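Local coordinates for apical membrane antigen 1 (PDB 3ZLE), which probably takes part in host cell invasion by Toxoplasma gondii sporozoites, as the ectodomain of an AMA1 paralog linked to the moving junction, at residues G87-Q92 and K99-D104; K55-H60 and N67-D72. All blocks are in the same frame, centred on the assembly; numbering follows the deposited sequence.

Interaction 1 (G87-Q92 and K99-D104); sequences GFNNPQ and KFSPID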
# COMPACT_ATOMS: atom_id res chain seq x y z
N GLY A 87 -12.69 17.23 -4.86
CA GLY A 87 -11.85 16.11 -4.46
C GLY A 87 -10.42 16.28 -4.96
O GLY A 87 -9.92 17.39 -5.10
N PHE A 88 -9.78 15.15 -5.26
CA PHE A 88 -8.39 15.13 -5.72
C PHE A 88 -8.27 14.83 -7.21
O PHE A 88 -7.18 14.81 -7.75
CB PHE A 88 -7.62 14.06 -4.94
CG PHE A 88 -7.42 14.38 -3.50
CD1 PHE A 88 -8.17 15.39 -2.88
CD2 PHE A 88 -6.52 13.71 -2.77
CE1 PHE A 88 -7.98 15.70 -1.53
CE2 PHE A 88 -6.30 14.01 -1.43
CZ PHE A 88 -7.03 15.01 -0.81
N ASN A 89 -9.40 14.59 -7.87
CA ASN A 89 -9.39 14.13 -9.25
C ASN A 89 -9.08 15.23 -10.24
O ASN A 89 -9.64 16.31 -10.16
CB ASN A 89 -10.74 13.54 -9.62
CG ASN A 89 -10.72 12.86 -10.97
OD1 ASN A 89 -9.95 11.95 -11.19
ND2 ASN A 89 -11.54 13.33 -11.88
N ASN A 90 -8.18 14.94 -11.18
CA ASN A 90 -7.78 15.89 -12.20
C ASN A 90 -8.99 16.25 -13.06
O ASN A 90 -9.65 15.38 -13.57
CB ASN A 90 -6.72 15.27 -13.08
CG ASN A 90 -6.16 16.25 -14.11
OD1 ASN A 90 -6.88 17.10 -14.65
ND2 ASN A 90 -4.88 16.11 -14.41
N PRO A 91 -9.28 17.55 -13.19
CA PRO A 91 -10.53 17.97 -13.79
C PRO A 91 -10.41 18.54 -15.22
O PRO A 91 -11.38 19.06 -15.74
CB PRO A 91 -11.04 19.06 -12.84
CG PRO A 91 -9.81 19.63 -12.24
CD PRO A 91 -8.80 18.52 -12.18
N GLN A 92 -9.22 18.47 -15.82
CA GLN A 92 -9.02 19.01 -17.16
C GLN A 92 -9.88 18.27 -18.16
O GLN A 92 -10.16 17.08 -17.97
CB GLN A 92 -7.55 18.91 -17.57
CG GLN A 92 -6.63 19.87 -16.84
CD GLN A 92 -5.17 19.42 -16.92
OE1 GLN A 92 -4.54 19.49 -17.99
NE2 GLN A 92 -4.64 18.91 -15.81
N LYS A 99 -13.49 14.47 -20.71
CA LYS A 99 -12.72 14.67 -19.48
C LYS A 99 -11.41 13.86 -19.46
O LYS A 99 -11.32 12.82 -20.08
CB LYS A 99 -13.61 14.35 -18.26
CG LYS A 99 -14.48 15.53 -17.84
CD LYS A 99 -15.53 15.10 -16.83
CE LYS A 99 -14.91 14.55 -15.56
NZ LYS A 99 -14.13 15.57 -14.81
N PHE A 100 -10.35 14.40 -18.84
CA PHE A 100 -9.12 13.62 -18.61
C PHE A 100 -9.47 12.41 -17.77
O PHE A 100 -9.00 11.30 -18.03
CB PHE A 100 -8.05 14.44 -17.85
CG PHE A 100 -7.11 15.26 -18.74
CD1 PHE A 100 -7.58 15.92 -19.88
CD2 PHE A 100 -5.79 15.49 -18.35
CE1 PHE A 100 -6.72 16.71 -20.65
CE2 PHE A 100 -4.94 16.29 -19.11
CZ PHE A 100 -5.41 16.90 -20.26
N SER A 101 -10.26 12.64 -16.72
CA SER A 101 -10.39 11.68 -15.63
C SER A 101 -11.72 11.84 -14.87
O SER A 101 -12.14 12.97 -14.54
CB SER A 101 -9.19 11.80 -14.67
OG SER A 101 -9.27 10.85 -13.62
N PRO A 102 -12.36 10.71 -14.52
CA PRO A 102 -11.94 9.31 -14.70
C PRO A 102 -12.18 8.79 -16.13
O PRO A 102 -12.93 9.39 -16.89
CB PRO A 102 -12.87 8.55 -13.74
CG PRO A 102 -14.12 9.38 -13.71
CD PRO A 102 -13.61 10.81 -13.72
N ILE A 103 -11.56 7.69 -16.49
CA ILE A 103 -11.84 7.11 -17.81
C ILE A 103 -12.12 5.62 -17.66
O ILE A 103 -11.50 4.95 -16.83
CB ILE A 103 -10.68 7.38 -18.81
CG1 ILE A 103 -10.99 6.79 -20.19
CG2 ILE A 103 -9.38 6.86 -18.26
CD1 ILE A 103 -9.90 7.08 -21.22
N ASP A 104 -13.12 5.14 -18.38
CA ASP A 104 -13.42 3.72 -18.41
C ASP A 104 -12.28 2.94 -18.89
O ASP A 104 -11.66 3.30 -19.87
CB ASP A 104 -14.59 3.45 -19.33
CG ASP A 104 -15.88 3.97 -18.78
OD1 ASP A 104 -16.19 3.70 -17.59
OD2 ASP A 104 -16.59 4.66 -19.55
O HOH W 1 -10.94 15.41 -15.73

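Interaction 2 (K55-H60 and N67-D72); sequences KAIQMH and NNFLDD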
# COMPACT_ATOMS: atom_id res chain seq x y z
N LYS A 55 -6.21 1.53 -0.49
CA LYS A 55 -5.91 2.87 -0.03
C LYS A 55 -6.87 3.91 -0.50
O LYS A 55 -7.05 4.11 -1.71
CB LYS A 55 -4.48 3.28 -0.35
CG LYS A 55 -4.19 4.78 -0.24
CD LYS A 55 -2.71 5.05 0.09
CE LYS A 55 -2.37 6.50 -0.19
NZ LYS A 55 -0.95 6.90 0.14
N ALA A 56 -7.47 4.64 0.46
CA ALA A 56 -8.33 5.75 0.16
C ALA A 56 -7.84 6.97 0.97
O ALA A 56 -7.18 6.82 1.99
CB ALA A 56 -9.79 5.41 0.52
N ILE A 57 -8.13 8.16 0.49
CA ILE A 57 -7.92 9.36 1.28
C ILE A 57 -9.24 9.72 1.93
O ILE A 57 -10.13 10.19 1.28
CB ILE A 57 -7.53 10.54 0.41
CG1 ILE A 57 -6.28 10.25 -0.43
CG2 ILE A 57 -7.48 11.82 1.24
CD1 ILE A 57 -5.08 9.79 0.34
N GLN A 58 -9.33 9.52 3.24
CA GLN A 58 -10.46 9.98 4.04
C GLN A 58 -10.49 11.52 4.16
O GLN A 58 -9.54 12.14 4.65
CB GLN A 58 -10.32 9.36 5.43
CG GLN A 58 -11.26 9.91 6.48
CD GLN A 58 -12.60 9.18 6.44
OE1 GLN A 58 -13.62 9.74 5.99
NE2 GLN A 58 -12.56 7.88 6.71
N MET A 59 -11.59 12.13 3.76
CA MET A 59 -11.74 13.59 3.87
C MET A 59 -12.64 13.99 5.03
O MET A 59 -13.33 13.16 5.61
CB MET A 59 -12.26 14.13 2.56
CG MET A 59 -11.33 13.82 1.41
SD MET A 59 -11.46 15.01 0.08
CE MET A 59 -13.17 14.81 -0.34
N HIS A 60 -12.64 15.28 5.37
CA HIS A 60 -13.40 15.72 6.51
C HIS A 60 -14.09 17.04 6.27
O HIS A 60 -14.14 17.90 7.18
CB HIS A 60 -12.52 15.80 7.76
CG HIS A 60 -11.94 14.49 8.17
ND1 HIS A 60 -12.60 13.59 8.98
CD2 HIS A 60 -10.72 13.95 7.94
CE1 HIS A 60 -11.83 12.55 9.23
NE2 HIS A 60 -10.68 12.74 8.60
N ASN A 67 -17.52 15.19 0.09
CA ASN A 67 -16.52 14.49 0.90
C ASN A 67 -15.98 13.22 0.23
O ASN A 67 -15.62 12.25 0.90
CB ASN A 67 -17.09 14.15 2.28
CG ASN A 67 -16.07 14.29 3.37
OD1 ASN A 67 -15.13 15.08 3.26
ND2 ASN A 67 -16.23 13.51 4.42
N ASN A 68 -15.96 13.22 -1.10
CA ASN A 68 -15.45 12.08 -1.85
C ASN A 68 -14.16 12.49 -2.55
O ASN A 68 -14.13 13.43 -3.31
CB ASN A 68 -16.50 11.65 -2.85
CG ASN A 68 -16.12 10.38 -3.60
OD1 ASN A 68 -14.98 9.93 -3.55
ND2 ASN A 68 -17.05 9.87 -4.41
N PHE A 69 -13.06 11.86 -2.21
CA PHE A 69 -11.80 12.32 -2.74
C PHE A 69 -11.63 12.03 -4.25
O PHE A 69 -10.68 12.50 -4.87
CB PHE A 69 -10.64 11.76 -1.92
CG PHE A 69 -10.12 10.45 -2.42
CD1 PHE A 69 -10.82 9.25 -2.16
CD2 PHE A 69 -8.86 10.37 -3.02
CE1 PHE A 69 -10.32 8.03 -2.60
CE2 PHE A 69 -8.34 9.14 -3.44
CZ PHE A 69 -9.05 7.96 -3.20
N LEU A 70 -12.52 11.21 -4.82
CA LEU A 70 -12.50 10.98 -6.27
C LEU A 70 -13.29 12.01 -7.03
O LEU A 70 -13.43 11.91 -8.23
CB LEU A 70 -13.00 9.61 -6.63
CG LEU A 70 -12.26 8.46 -5.99
CD1 LEU A 70 -12.84 7.19 -6.60
CD2 LEU A 70 -10.76 8.60 -6.30
N ASP A 71 -13.78 13.01 -6.33
CA ASP A 71 -14.40 14.15 -6.99
C ASP A 71 -13.36 15.02 -7.66
O ASP A 71 -12.17 15.01 -7.28
CB ASP A 71 -15.20 14.98 -5.99
CG ASP A 71 -16.57 14.37 -5.67
OD1 ASP A 71 -16.91 13.28 -6.23
OD2 ASP A 71 -17.29 14.99 -4.86
N ASP A 72 -13.80 15.67 -8.73
CA ASP A 72 -13.08 16.70 -9.40
C ASP A 72 -12.51 17.66 -8.41
O ASP A 72 -13.22 18.17 -7.55
CB ASP A 72 -14.00 17.46 -10.39
CG ASP A 72 -14.25 16.69 -11.64
OD1 ASP A 72 -13.54 15.70 -11.86
OD2 ASP A 72 -15.10 17.11 -12.46
O HOH W 2 -14.14 11.14 2.75

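Interaction 1 (G87-Q92 and K99-D104)
Asn89 and Ser101 meet through a pair of hydrogen bonds. The Ser101 hydroxyl donates from OG to Asn89 OD1 at 2.8 Å. It arrives in the amide's carbonyl plane, on a lone pair. The other amide atom, Asn89 ND2, donates to Ser101 O at 2.8 Å. That acceptor lies in the Asn89 amide plane, but the nitrogen sits above the peptide carbonyl plane. The amide faces Ser101 because CG is anti to the Asn89 backbone nitrogen (chi1 -172°). Outside partners fix both residues further: Asn89 ND2 also bonds to Asp72, and Ser101 OG to Val159 of strand 156-159.

The backbones join once directly, by Phe100 N to Gln92 O at 2.8 Å, with a nearly straight N-H. A water between the segments accepts from Ser101 N at 3.0 Å and lies close to Asn90 O and Gln92 O. Lys99 curls back toward Ser101 O, with a weak bond from NZ; its main partner is Asp72.

The Phe100 ring supplies the remaining contact. Gln92 CB sits over its centre, 3.6 Å from the centroid, a CH-pi contact. Beyond CB, toward the end of the side chain, the polar Gln92 OE1 lies 3.4 Å from Phe100 CE2.

Asn90 OD1 accepts from Gln92 N, which makes an Asx turn. An irregular loop of the AMA1 ectodomain is thus fastened to the chain leading into strand 103-104, an outermost strand of a five-stranded antiparallel sheet.

Interaction 2 (K55-H60 and N67-D72)
The Phe69 ring lies between Ile57 and Leu70. Ile57 N sits over the centre of one face, 3.7 Å above the plane. Ile57 CB covers the same face as a CH-pi contact, 4.0 Å from the centroid. On the opposite face, Leu70 CD2 lies nearer the rim. Ile57 CG1 reaches Phe69 CD2 at 3.7 Å, and the two side chains cross at about a right angle. Ala56 CB approaches Phe69 CE1 at 4.1 Å.

Met59 extends this apolar patch. Its sulfur SD lies 3.9 Å from Phe69 CB, so it packs beside the root of the ring. The chain bends at its last torsion (chi3 -60°), which brings the methyl CE against the backbone at Asn67 and Asn68. Phe88 also packs on Ile57 and Met59.

Polar contacts lie at the Asn67 end. Asn67 ND2 gives a weak hydrogen bond to Met59 O at 3.2 Å. Asn67 OD1 instead accepts from the backbone of Gln61. A water bridges the backbones: it accepts from Met59 N and donates to Asn67 O at 2.6 Å.

Asn68 OD1 accepts from Leu70 N at 3.1 Å, forming an Asx turn. Asp71 N bonds to Asn68 O and closes a type I beta turn. Phe69 is thus carried on a turn that packs against strand 55-59, which itself pairs with strand 187-191 in a two-stranded antiparallel sheet.

How the interactions relate
Interaction 2 comes first along the chain, and interaction 1 follows in the same long connection between strands 55-59 and 103-104. Their centres are about 13 Å apart. Neither is wholly buried. Interaction 2 is the more apolar, and it sets a turn against a strand. Interaction 1 lies farther from the centre of the chain, about 22 Å against 16 Å. It is held mainly by amide, hydroxyl and backbone bonds. The two meet directly: Phe88 N probably bonds to Phe69 O, and Asn89 N to Asp71 O. Asp72 ties them further, through Lys99 and Asn89. Segments 67-72 and 87-92, bonded to each other, thus link strand 55-59 to the approach to strand 103-104.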